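Local coordinates for putative carbohydrate binding protein (Pseudomonas aeruginosa, PDB 3QEC), which is of uncertain function but binds heparin and suramin, may play a part in biofilm formation, and may bind or transport carbohydrate, at residues 16-21 with 85-90. Residues are numbered along the deposited sequence; the frame is centred on the assembly and turned at random. Where two conformers were deposited one is given.
Sequences AATQQV and ATYVRE
Gln20 meets Tyr87 with its side chain and Arg89 with its backbone, so this one residue of the 16-21 loop faces two residues of 85-90. In one of two modelled conformers, the amide of Gln20 comes to the edge of the Tyr87 ring, near the ring plane, with Gln20 NE2 4.1 Å from Tyr87 CE1; amide and ring planes stand 84° apart, almost perpendicular. In this conformer the Gln20 side chain is bent at chi2 (143°), which turns the amide back over its own loop. Gln20 NE2 there donates to Thr18 O at 3.2 Å, with the donor tilted out of the carbonyl plane. Thr18 approaches the same ring obliquely, Thr18 OG1 lying 4.4 Å from Tyr87 CE1, while its hydroxyl is hydrogen-bonded to Tyr15 O in helix 12-16. The ring of Tyr15 also meets that of Tyr87, and Pro51 touches both Thr18 and Tyr87. Arg89 reaches across from the start of its strand, its chain extended from CG to NE, and sets the edge of its guanidinium against Gln20 O. Arg89 NH2 lies 3.2 Å from Gln20 O, which sits in the guanidinium plane, but the N-H...O angle of 124° makes the bond weak. The backbone of Arg89 is paired with Leu49, and its side chain also touches Pro105. Val88 N to Ala85 O, at 3.2 Å, closes a beta turn over 85-88, with Tyr87 inside it, just before the strand. The arrangement is surface packing: the link between helix 12-16 and strand 24-33 packs on the turn that enters strand 89-92 and on the first residue of that strand, which is an outermost one, within this chain, of the four-stranded antiparallel sheet.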
loop_
_atom_site.group_PDB
_atom_site.type_symbol
_atom_site.label_atom_id
_atom_site.label_comp_id
_atom_site.label_asym_id
_atom_site.label_seq_id
_atom_site.Cartn_x
_atom_site.Cartn_y
_atom_site.Cartn_z
ATOM N N ALA A 16 17.766 5.873 8.993
ATOM C CA ALA A 16 18.304 6.803 9.997
ATOM C C ALA A 16 18.059 8.279 9.610
ATOM O O ALA A 16 17.725 9.091 10.475
ATOM C CB ALA A 16 19.791 6.557 10.192
ATOM N N ALA A 17 18.164 8.607 8.316
ATOM C CA ALA A 17 17.952 9.962 7.797
ATOM C C ALA A 17 16.469 10.392 7.825
ATOM O O ALA A 17 16.191 11.575 7.656
ATOM C CB ALA A 17 18.498 10.067 6.374
ATOM N N THR A 18 15.519 9.474 8.031
ATOM C CA THR A 18 14.113 9.896 8.030
ATOM C C THR A 18 13.685 10.571 9.347
ATOM O O THR A 18 14.103 10.156 10.428
ATOM C CB THR A 18 13.156 8.717 7.711
ATOM O OG1 THR A 18 13.165 7.772 8.774
ATOM C CG2 THR A 18 13.488 8.021 6.417
ATOM N N GLN A 19 12.813 11.592 9.247
ATOM C CA GLN A 19 12.179 12.246 10.405
ATOM C C GLN A 19 11.114 11.257 10.920
ATOM O O GLN A 19 10.359 10.722 10.096
ATOM C CB GLN A 19 11.587 13.601 10.001
ATOM C CG GLN A 19 12.656 14.626 9.604
ATOM C CD GLN A 19 12.068 15.982 9.340
ATOM O OE1 GLN A 19 11.211 16.485 10.093
ATOM N NE2 GLN A 19 12.511 16.604 8.254
ATOM N N GLN A 20 11.076 10.957 12.240
ATOM C CA GLN A 20 10.197 9.943 12.833
ATOM C C GLN A 20 9.044 10.555 13.670
ATOM O O GLN A 20 8.265 9.804 14.271
ATOM C CB GLN A 20 11.051 8.968 13.686
ATOM C CG GLN A 20 11.872 7.975 12.835
ATOM C CD GLN A 20 13.249 7.634 13.375
ATOM O OE1 GLN A 20 13.408 7.194 14.525
ATOM N NE2 GLN A 20 14.275 7.759 12.520
ATOM N N VAL A 21 8.928 11.908 13.709
ATOM C CA VAL A 21 7.914 12.666 14.470
ATOM C C VAL A 21 7.314 13.731 13.528
ATOM O O VAL A 21 7.999 14.178 12.607
ATOM C CB VAL A 21 8.429 13.262 15.803
ATOM C CG1 VAL A 21 8.822 12.152 16.772
ATOM C CG2 VAL A 21 9.582 14.254 15.593
ATOM N N ALA A 85 9.594 -3.093 10.270
ATOM C CA ALA A 85 8.285 -3.031 10.929
ATOM C C ALA A 85 8.110 -1.808 11.850
ATOM O O ALA A 85 7.015 -1.259 11.910
ATOM C CB ALA A 85 8.028 -4.306 11.713
ATOM N N THR A 86 9.181 -1.362 12.521
ATOM C CA THR A 86 9.122 -0.242 13.463
ATOM C C THR A 86 8.829 1.113 12.754
ATOM O O THR A 86 8.395 2.053 13.419
ATOM C CB THR A 86 10.387 -0.197 14.348
ATOM O OG1 THR A 86 10.213 0.804 15.343
ATOM C CG2 THR A 86 11.654 0.105 13.590
ATOM N N TYR A 87 9.027 1.189 11.425
ATOM C CA TYR A 87 8.819 2.382 10.598
ATOM C C TYR A 87 7.457 2.394 9.875
ATOM O O TYR A 87 7.131 3.390 9.233
ATOM C CB TYR A 87 9.942 2.481 9.550
ATOM C CG TYR A 87 11.309 2.652 10.172
ATOM C CD1 TYR A 87 11.765 3.908 10.567
ATOM C CD2 TYR A 87 12.150 1.559 10.367
ATOM C CE1 TYR A 87 13.021 4.069 11.155
ATOM C CE2 TYR A 87 13.404 1.707 10.963
ATOM C CZ TYR A 87 13.831 2.963 11.362
ATOM O OH TYR A 87 15.071 3.112 11.932
ATOM N N VAL A 88 6.676 1.301 9.969
ATOM C CA VAL A 88 5.395 1.144 9.285
ATOM C C VAL A 88 4.270 1.696 10.136
ATOM O O VAL A 88 4.124 1.309 11.291
ATOM C CB VAL A 88 5.126 -0.341 8.888
ATOM C CG1 VAL A 88 3.773 -0.503 8.197
ATOM C CG2 VAL A 88 6.243 -0.881 7.998
ATOM N N ARG A 89 3.467 2.595 9.547
ATOM C CA ARG A 89 2.257 3.169 10.135
ATOM C C ARG A 89 1.073 2.506 9.446
ATOM O O ARG A 89 1.188 2.102 8.289
ATOM C CB ARG A 89 2.229 4.693 9.996
ATOM C CG ARG A 89 3.099 5.390 11.008
ATOM C CD ARG A 89 3.337 6.825 10.611
ATOM N NE ARG A 89 4.077 7.559 11.636
ATOM C CZ ARG A 89 5.387 7.749 11.602
ATOM N NH1 ARG A 89 6.109 7.262 10.600
ATOM N NH2 ARG A 89 5.990 8.427 12.573
ATOM N N GLU A 90 -0.048 2.372 10.143
ATOM C CA GLU A 90 -1.190 1.636 9.626
ATOM C C GLU A 90 -2.530 2.299 9.942
ATOM O O GLU A 90 -2.706 2.866 11.015
ATOM C CB GLU A 90 -1.155 0.245 10.267
ATOM C CG GLU A 90 -1.914 -0.844 9.548
ATOM C CD GLU A 90 -1.724 -2.177 10.238
ATOM O OE1 GLU A 90 -0.673 -2.815 9.991
ATOM O OE2 GLU A 90 -2.579 -2.544 11.081
#